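Side-chain contacts in FBP protein (Leishmania major, PDB 5OEZ), which probably catalyses the hydrolysis of fructose 1,6-bisphosphate to fructose 6-phosphate and phosphate, a step of gluconeogenesis: residues I233-L236 with K240-R243; Y215-G220 with C267-A272; R140-T145 with I157-G162. All coordinates share one frame; numbering follows the deposited sequence.

Interaction 1: I233-L236 with K240-R243; sequences IDYL and KTTR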
loop_
_atom_site.group_PDB
_atom_site.type_symbol
_atom_site.label_atom_id
_atom_site.label_comp_id
_atom_site.label_asym_id
_atom_site.label_seq_id
_atom_site.Cartn_x
_atom_site.Cartn_y
_atom_site.Cartn_z
ATOM N N ILE C 233 -23.431 0.358 -38.673
ATOM C CA ILE C 233 -23.891 0.731 -37.343
ATOM C C ILE C 233 -25.423 0.661 -37.264
ATOM O O ILE C 233 -25.952 0.120 -36.294
ATOM C CB ILE C 233 -23.318 2.090 -36.887
ATOM C CG1 ILE C 233 -21.794 1.995 -36.726
ATOM C CG2 ILE C 233 -23.955 2.552 -35.579
ATOM C CD1 ILE C 233 -21.292 1.039 -35.645
ATOM N N ASP C 234 -26.116 1.148 -38.293
ATOM C CA ASP C 234 -27.580 1.053 -38.334
ATOM C C ASP C 234 -28.055 -0.409 -38.263
ATOM O O ASP C 234 -29.044 -0.715 -37.597
ATOM C CB ASP C 234 -28.148 1.751 -39.577
ATOM C CG ASP C 234 -27.998 3.285 -39.533
ATOM O OD1 ASP C 234 -27.483 3.849 -38.539
ATOM O OD2 ASP C 234 -28.388 3.942 -40.529
ATOM N N TYR C 235 -27.328 -1.301 -38.926
ATOM C CA TYR C 235 -27.655 -2.717 -38.919
ATOM C C TYR C 235 -27.519 -3.316 -37.505
ATOM O O TYR C 235 -28.425 -3.993 -37.055
ATOM C CB TYR C 235 -26.766 -3.480 -39.902
ATOM C CG TYR C 235 -27.014 -4.972 -39.890
ATOM C CD1 TYR C 235 -28.057 -5.532 -40.631
ATOM C CD2 TYR C 235 -26.203 -5.837 -39.124
ATOM C CE1 TYR C 235 -28.280 -6.911 -40.624
ATOM C CE2 TYR C 235 -26.435 -7.214 -39.094
ATOM C CZ TYR C 235 -27.470 -7.742 -39.839
ATOM O OH TYR C 235 -27.714 -9.089 -39.815
ATOM N N LEU C 236 -26.397 -3.059 -36.831
ATOM C CA LEU C 236 -26.211 -3.491 -35.441
ATOM C C LEU C 236 -27.389 -3.095 -34.535
ATOM O O LEU C 236 -27.844 -3.898 -33.732
ATOM C CB LEU C 236 -24.923 -2.934 -34.840
ATOM C CG LEU C 236 -23.585 -3.289 -35.472
ATOM C CD1 LEU C 236 -22.466 -2.818 -34.557
ATOM C CD2 LEU C 236 -23.431 -4.779 -35.769
ATOM N N LYS C 240 -33.151 -7.698 -37.147
ATOM C CA LYS C 240 -34.190 -8.454 -36.431
ATOM C C LYS C 240 -33.659 -9.659 -35.668
ATOM O O LYS C 240 -34.364 -10.237 -34.855
ATOM C CB LYS C 240 -35.257 -8.940 -37.410
ATOM C CG LYS C 240 -35.901 -7.834 -38.228
ATOM C CD LYS C 240 -36.475 -6.688 -37.387
ATOM C CE LYS C 240 -37.626 -5.926 -38.075
ATOM N NZ LYS C 240 -38.716 -5.434 -37.177
ATOM N N THR C 241 -32.414 -10.024 -35.920
ATOM C CA THR C 241 -31.876 -11.295 -35.473
ATOM C C THR C 241 -31.038 -11.234 -34.191
ATOM O O THR C 241 -31.185 -12.091 -33.332
ATOM C CB THR C 241 -31.037 -11.903 -36.609
ATOM O OG1 THR C 241 -29.956 -11.022 -36.950
ATOM C CG2 THR C 241 -31.901 -12.105 -37.845
ATOM N N THR C 242 -30.177 -10.224 -34.064
ATOM C CA THR C 242 -29.157 -10.172 -33.016
ATOM C C THR C 242 -29.129 -8.804 -32.323
ATOM O O THR C 242 -28.880 -7.786 -32.968
ATOM C CB THR C 242 -27.765 -10.470 -33.611
ATOM O OG1 THR C 242 -27.836 -11.621 -34.455
ATOM C CG2 THR C 242 -26.693 -10.722 -32.535
ATOM N N ARG C 243 -29.371 -8.788 -31.013
ATOM C CA ARG C 243 -29.304 -7.554 -30.222
ATOM C C ARG C 243 -27.868 -7.266 -29.811
ATOM O O ARG C 243 -27.171 -8.166 -29.364
ATOM C CB ARG C 243 -30.197 -7.648 -28.980
ATOM C CG ARG C 243 -31.685 -7.816 -29.288
ATOM C CD ARG C 243 -32.402 -6.499 -29.576
ATOM N NE ARG C 243 -31.865 -5.794 -30.741
ATOM C CZ ARG C 243 -32.083 -6.113 -32.023
ATOM N NH1 ARG C 243 -32.846 -7.153 -32.358
ATOM N NH2 ARG C 243 -31.516 -5.379 -32.987
HETATM O O HOH W 1 -30.189 -9.967 -39.853
HETATM O O HOH W 2 -28.965 -3.960 -31.042
#
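Tyr-235 carries its ring trans to the main-chain nitrogen (chi1 177°), which extends the phenol from helix 227-238 to Thr-241, whose OG1 lies between the backbone N and the carbonyl carbon (chi1 60°), on the side of a shared water. The two side chains meet at an oblique angle, and Tyr-235 OH stays 4.1 Å from Thr-241 OG1, too far for a direct bond. The water fills the gap: it lies 2.6 Å from Tyr-235 OH and donates a proton to Thr-241 OG1 over 3.1 Å. Asn-239, in the turn that leaves the helix, organises the threonines, since its OD1 binds both Thr-241 OG1 and Thr-242 N. Thr-242 OG1 adds a weak bond of 3.3 Å to Thr-241 OG1, so that hydroxyl gathers three polar partners. The Tyr-235 ring also meets that of Phe-334 on helix 325-338.

The second half of the contact centres on the backbone carbonyl of Leu-236. The Arg-243 chain starts away from the helix but bends at chi2 and chi3 (chi3 61°), which brings its guanidinium back. NH2 comes obliquely to within 4.0 Å of Leu-236 O, while the same nitrogen is bonded to Asn-239 O. A second water, 2.9 Å from Leu-236 O, also touches Arg-243 NE, weakly, at 3.4 Å. The Leu-236 side chain leaves its backbone away from residues 240-243 and is buried.

The arrangement is a helix C-terminus followed by a tight reversal toward strand 245-246. Its chemistry is that of a solvated surface: two separate waters, and Asn-239, whose ND2 binds Tyr-235 O while OD1 binds the threonines, bridge the segments, and the arginine probably adds favourable charge where the helix carbonyls end.

Interaction 2: Y215-G220 with C267-A272; sequences YSVNEG and CYPKDA
Strands 214-216 and 265-268 run parallel and are joined here by one backbone bond, Cys-267 N to Ser-216 O, 3.0 Å long with an N-H...O angle of 161°. They are neighbours in the mixed sheet of the C-terminal alpha/beta region, where strand 214-216 also pairs in parallel with strand 245-246, and helices 227-238 and 252-262 make the connections of beta-alpha-beta crossovers. Just past the bond, Val-217 does most of the side-chain work. Its chi1 of 72° places CG1 between the backbone N and carbonyl carbon and leaves CG2 anti to N, directed toward residues 267-269 and 3.6 Å from Cys-267 O. The same methyl lies 4.1 Å from Cys-267 CB and 4.0 Å from Pro-269 CD, the valine and proline side chains crossing at about a right angle.

Tyr-268, in its strand, and Asn-218, just after the other, bind fructose 6-phosphate in another structure of this protein; the site is empty here, and the two segments diverge beside it. Ser-216 OG is held by Arg-247 O of the same site. Tyr-215 OH donates to Glu-219 OE2 over 2.7 Å, the acceptor lying in the plane of the ring at its edge, while Glu-219 OE1 forms salt bridges with Lys-237 of its own chain and Lys-237 of the second subunit. The Asn-218 amide oxygen also accepts from Ala-246 N of that subunit. Within its own chain, Asn-218 closes an Asx turn: Gly-220 N reaches OD1 at 3.0 Å from above the carbonyl plane, 40° out of it.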
loop_
_atom_site.group_PDB
_atom_site.type_symbol
_atom_site.label_atom_id
_atom_site.label_comp_id
_atom_site.label_asym_id
_atom_site.label_seq_id
_atom_site.Cartn_x
_atom_site.Cartn_y
_atom_site.Cartn_z
ATOM N N TYR C 215 -20.384 -3.600 -29.468
ATOM C CA TYR C 215 -19.646 -2.702 -30.332
ATOM C C TYR C 215 -19.246 -1.450 -29.567
ATOM O O TYR C 215 -19.971 -0.969 -28.694
ATOM C CB TYR C 215 -20.435 -2.368 -31.613
ATOM C CG TYR C 215 -21.598 -1.449 -31.466
ATOM C CD1 TYR C 215 -22.836 -1.921 -31.044
ATOM C CD2 TYR C 215 -21.486 -0.090 -31.769
ATOM C CE1 TYR C 215 -23.933 -1.063 -30.915
ATOM C CE2 TYR C 215 -22.579 0.775 -31.652
ATOM C CZ TYR C 215 -23.801 0.287 -31.209
ATOM O OH TYR C 215 -24.894 1.132 -31.061
ATOM N N SER C 216 -18.090 -0.914 -29.949
ATOM C CA SER C 216 -17.444 0.179 -29.259
ATOM C C SER C 216 -16.982 1.200 -30.300
ATOM O O SER C 216 -16.013 0.969 -31.046
ATOM C CB SER C 216 -16.287 -0.383 -28.411
ATOM O OG SER C 216 -15.813 0.547 -27.449
ATOM N N VAL C 217 -17.698 2.325 -30.357
ATOM C CA VAL C 217 -17.380 3.446 -31.250
ATOM C C VAL C 217 -18.006 4.725 -30.688
ATOM O O VAL C 217 -18.932 4.655 -29.883
ATOM C CB VAL C 217 -17.890 3.144 -32.681
ATOM C CG1 VAL C 217 -19.415 3.214 -32.746
ATOM C CG2 VAL C 217 -17.260 4.079 -33.698
ATOM N N ASN C 218 -17.456 5.880 -31.044
ATOM C CA ASN C 218 -18.037 7.189 -30.684
ATOM C C ASN C 218 -19.111 7.620 -31.714
ATOM O O ASN C 218 -18.766 8.212 -32.724
ATOM C CB ASN C 218 -16.947 8.269 -30.611
ATOM C CG ASN C 218 -17.487 9.638 -30.177
ATOM O OD1 ASN C 218 -18.695 9.851 -29.965
ATOM N ND2 ASN C 218 -16.581 10.568 -30.027
ATOM N N GLU C 219 -20.392 7.373 -31.406
ATOM C CA GLU C 219 -21.494 7.670 -32.310
ATOM C C GLU C 219 -21.786 9.161 -32.429
ATOM O O GLU C 219 -22.582 9.566 -33.261
ATOM C CB GLU C 219 -22.770 6.904 -31.927
ATOM C CG GLU C 219 -22.662 5.401 -32.141
ATOM C CD GLU C 219 -24.007 4.679 -32.232
ATOM O OE1 GLU C 219 -24.867 5.101 -33.048
ATOM O OE2 GLU C 219 -24.197 3.645 -31.538
ATOM N N GLY C 220 -21.160 9.974 -31.583
ATOM C CA GLY C 220 -21.194 11.410 -31.756
ATOM C C GLY C 220 -20.671 11.865 -33.110
ATOM O O GLY C 220 -21.115 12.883 -33.619
ATOM N N CYS C 267 -13.895 0.183 -32.945
ATOM C CA CYS C 267 -13.698 0.918 -34.215
ATOM C C CYS C 267 -13.304 2.374 -34.010
ATOM O O CYS C 267 -13.880 3.071 -33.182
ATOM C CB CYS C 267 -14.964 0.905 -35.046
ATOM S SG CYS C 267 -15.597 -0.703 -35.456
ATOM N N TYR C 268 -12.268 2.790 -34.730
ATOM C CA TYR C 268 -12.041 4.198 -35.039
ATOM C C TYR C 268 -12.066 4.300 -36.552
ATOM O O TYR C 268 -11.019 4.183 -37.199
ATOM C CB TYR C 268 -10.729 4.736 -34.538
ATOM C CG TYR C 268 -10.651 5.143 -33.084
ATOM C CD1 TYR C 268 -11.376 6.226 -32.587
ATOM C CD2 TYR C 268 -9.787 4.483 -32.212
ATOM C CE1 TYR C 268 -11.283 6.601 -31.242
ATOM C CE2 TYR C 268 -9.673 4.864 -30.880
ATOM C CZ TYR C 268 -10.428 5.917 -30.394
ATOM O OH TYR C 268 -10.321 6.283 -29.072
ATOM N N PRO C 269 -13.260 4.502 -37.106
ATOM C CA PRO C 269 -13.420 4.501 -38.543
ATOM C C PRO C 269 -12.905 5.769 -39.155
ATOM O O PRO C 269 -12.655 6.740 -38.455
ATOM C CB PRO C 269 -14.935 4.456 -38.723
ATOM C CG PRO C 269 -15.452 5.218 -37.563
ATOM C CD PRO C 269 -14.501 4.919 -36.420
ATOM N N LYS C 270 -12.735 5.741 -40.470
ATOM C CA LYS C 270 -12.362 6.924 -41.216
ATOM C C LYS C 270 -13.509 7.940 -41.096
ATOM O O LYS C 270 -14.680 7.585 -41.131
ATOM C CB LYS C 270 -12.122 6.542 -42.675
ATOM C CG LYS C 270 -11.328 7.550 -43.493
ATOM C CD LYS C 270 -11.397 7.380 -45.013
ATOM C CE LYS C 270 -11.175 5.963 -45.517
ATOM N NZ LYS C 270 -9.757 5.532 -45.443
ATOM N N ASP C 271 -13.163 9.196 -40.934
ATOM C CA ASP C 271 -14.156 10.248 -40.928
ATOM C C ASP C 271 -13.594 11.472 -41.638
ATOM O O ASP C 271 -12.369 11.662 -41.710
ATOM C CB ASP C 271 -14.784 10.539 -39.542
ATOM C CG ASP C 271 -13.929 11.313 -38.623
ATOM O OD1 ASP C 271 -13.423 12.389 -38.974
ATOM O OD2 ASP C 271 -13.910 10.891 -37.471
ATOM N N ALA C 272 -14.509 12.283 -42.155
ATOM C CA ALA C 272 -14.168 13.467 -42.954
ATOM C C ALA C 272 -13.187 14.457 -42.289
ATOM O O ALA C 272 -12.386 15.083 -42.973
ATOM C CB ALA C 272 -15.439 14.173 -43.370
#

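Interaction 3: R140-T145 with I157-G162; sequences RLPKDT and IRMLKG
Pro-142 CG is the point where the loop meets the end of helix 150-158, touching Leu-160 CD2 at 4.0 Å and, more loosely, Met-159 CE at 4.4 Å. The two partners reach it from directions nearly at right angles, so CG sits in a shallow apolar corner. Leu-160 holds CG beside its backbone N, and a chi2 of 172° extends CD1 and leaves CD2 as the branch against Pro-142; the two side chains meet at a slant. Met-159 starts with a similar first torsion and an extended second one, but its last torsion folds back (chi3 -49°), turning CE toward the loop.

The backbones on both sides are turned. Residues Pro-142 to Thr-145 form a type II beta turn, with Asp-144 in the left-handed region (phi 54°) and a weak closing bond of 3.5 Å from Thr-145 N to Pro-142 O. Across from it, Leu-160 N binds Ile-157 O at 3.1 Å. Val-156 on the helix packs on Pro-142 and Thr-145 as well. The arrangement is that of a strand-turn-helix connection in the N-terminal domain, folding the C-terminal end of helix 150-158 back over the turn that follows strand 132-140.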
loop_
_atom_site.group_PDB
_atom_site.type_symbol
_atom_site.label_atom_id
_atom_site.label_comp_id
_atom_site.label_asym_id
_atom_site.label_seq_id
_atom_site.Cartn_x
_atom_site.Cartn_y
_atom_site.Cartn_z
ATOM N N ARG C 140 13.355 -5.542 -33.644
ATOM C CA ARG C 140 14.780 -5.841 -33.522
ATOM C C ARG C 140 15.563 -5.225 -34.695
ATOM O O ARG C 140 15.031 -5.070 -35.790
ATOM C CB ARG C 140 14.972 -7.358 -33.431
ATOM C CG ARG C 140 16.404 -7.781 -33.200
ATOM C CD ARG C 140 16.522 -9.286 -33.156
ATOM N NE ARG C 140 16.051 -9.751 -31.862
ATOM C CZ ARG C 140 16.801 -9.883 -30.769
ATOM N NH1 ARG C 140 18.105 -9.606 -30.778
ATOM N NH2 ARG C 140 16.237 -10.311 -29.644
ATOM N N LEU C 141 16.812 -4.827 -34.458
ATOM C CA LEU C 141 17.683 -4.412 -35.561
ATOM C C LEU C 141 17.697 -5.520 -36.601
ATOM O O LEU C 141 17.984 -6.669 -36.245
ATOM C CB LEU C 141 19.129 -4.211 -35.102
ATOM C CG LEU C 141 19.598 -2.887 -34.525
ATOM C CD1 LEU C 141 21.083 -2.990 -34.185
ATOM C CD2 LEU C 141 19.344 -1.769 -35.509
ATOM N N PRO C 142 17.386 -5.196 -37.873
ATOM C CA PRO C 142 17.696 -6.176 -38.920
ATOM C C PRO C 142 19.172 -6.588 -38.899
ATOM O O PRO C 142 20.014 -5.853 -38.375
ATOM C CB PRO C 142 17.351 -5.431 -40.212
ATOM C CG PRO C 142 16.270 -4.491 -39.799
ATOM C CD PRO C 142 16.660 -4.035 -38.418
ATOM N N LYS C 143 19.463 -7.776 -39.422
ATOM C CA LYS C 143 20.839 -8.308 -39.445
ATOM C C LYS C 143 21.722 -7.442 -40.352
ATOM O O LYS C 143 21.217 -6.849 -41.314
ATOM C CB LYS C 143 20.860 -9.795 -39.870
ATOM C CG LYS C 143 21.752 -10.708 -39.040
ATOM C CD LYS C 143 21.213 -10.907 -37.624
ATOM C CE LYS C 143 20.122 -12.001 -37.592
ATOM N NZ LYS C 143 18.735 -11.528 -37.331
ATOM N N ASP C 144 23.008 -7.345 -39.988
ATOM C CA ASP C 144 24.034 -6.470 -40.614
ATOM C C ASP C 144 23.647 -4.964 -40.702
ATOM O O ASP C 144 24.018 -4.271 -41.644
ATOM C CB ASP C 144 24.749 -7.081 -41.850
ATOM C CG ASP C 144 24.011 -6.903 -43.160
ATOM O OD1 ASP C 144 22.789 -6.696 -43.195
ATOM O OD2 ASP C 144 24.700 -6.977 -44.193
ATOM N N THR C 145 22.956 -4.466 -39.667
ATOM C CA THR C 145 22.512 -3.057 -39.600
ATOM C C THR C 145 22.970 -2.400 -38.290
ATOM O O THR C 145 22.966 -3.035 -37.225
ATOM C CB THR C 145 20.976 -2.949 -39.724
ATOM O OG1 THR C 145 20.522 -3.780 -40.800
ATOM C CG2 THR C 145 20.541 -1.510 -39.987
ATOM N N ILE C 157 13.433 2.242 -39.915
ATOM C CA ILE C 157 11.992 2.053 -39.721
ATOM C C ILE C 157 11.195 1.963 -41.027
ATOM O O ILE C 157 10.210 1.214 -41.091
ATOM C CB ILE C 157 11.468 3.142 -38.747
ATOM C CG1 ILE C 157 11.765 2.741 -37.319
ATOM C CG2 ILE C 157 10.009 3.456 -38.939
ATOM C CD1 ILE C 157 11.002 1.533 -36.858
ATOM N N ARG C 158 11.638 2.669 -42.067
ATOM C CA ARG C 158 11.066 2.520 -43.416
ATOM C C ARG C 158 11.189 1.108 -44.021
ATOM O O ARG C 158 10.420 0.751 -44.906
ATOM C CB ARG C 158 11.667 3.544 -44.389
ATOM C CG ARG C 158 11.030 4.944 -44.263
ATOM C CD ARG C 158 12.109 5.986 -44.578
ATOM N NE ARG C 158 11.832 7.413 -44.365
ATOM C CZ ARG C 158 12.766 8.371 -44.305
ATOM N NH1 ARG C 158 14.068 8.116 -44.460
ATOM N NH2 ARG C 158 12.388 9.630 -44.082
ATOM N N MET C 159 12.165 0.324 -43.570
ATOM C CA MET C 159 12.317 -1.071 -44.005
ATOM C C MET C 159 11.442 -2.076 -43.230
ATOM O O MET C 159 11.329 -3.223 -43.655
ATOM C CB MET C 159 13.788 -1.497 -43.900
ATOM C CG MET C 159 14.740 -0.703 -44.786
ATOM S SD MET C 159 16.361 -1.494 -44.974
ATOM C CE MET C 159 16.761 -1.860 -43.272
ATOM N N LEU C 160 10.824 -1.657 -42.125
ATOM C CA LEU C 160 10.092 -2.576 -41.239
ATOM C C LEU C 160 8.585 -2.589 -41.462
ATOM O O LEU C 160 8.024 -1.662 -42.054
ATOM C CB LEU C 160 10.392 -2.231 -39.777
ATOM C CG LEU C 160 11.866 -2.367 -39.367
ATOM C CD1 LEU C 160 12.072 -1.816 -37.968
ATOM C CD2 LEU C 160 12.352 -3.812 -39.457
ATOM N N LYS C 161 7.947 -3.664 -41.006
ATOM C CA LYS C 161 6.480 -3.766 -40.951
ATOM C C LYS C 161 6.068 -4.322 -39.598
ATOM O O LYS C 161 6.895 -4.869 -38.862
ATOM C CB LYS C 161 5.936 -4.692 -42.043
ATOM C CG LYS C 161 6.038 -4.162 -43.467
ATOM C CD LYS C 161 5.212 -5.035 -44.417
ATOM C CE LYS C 161 5.077 -4.450 -45.845
ATOM N NZ LYS C 161 5.182 -5.384 -47.005
ATOM N N GLY C 162 4.781 -4.204 -39.286
ATOM C CA GLY C 162 4.217 -4.803 -38.087
ATOM C C GLY C 162 4.451 -6.303 -37.967
ATOM O O GLY C 162 4.567 -6.821 -36.862
#

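Interactions 1 and 2 belong to the C-terminal family region and touch: Leu-236 and Ile-233 of helix 227-238 pack on Tyr-215, and Ile-233 also reaches Val-217 and Glu-219. Along the chain, interaction 1 falls within the stretch that interaction 2 spans. Interaction 2 is the buried one, with a direct backbone bond and apolar side chains within the sheet, at the C-terminal ends of two inner strands near the sugar-phosphate site. Interaction 1 lies at the surface and relies on waters and polar groups. Interaction 3 sits in the N-terminal region, about 43 and 32 Å between centres from interactions 1 and 2; partly buried, it joins loop and helix end by apolar contact alone.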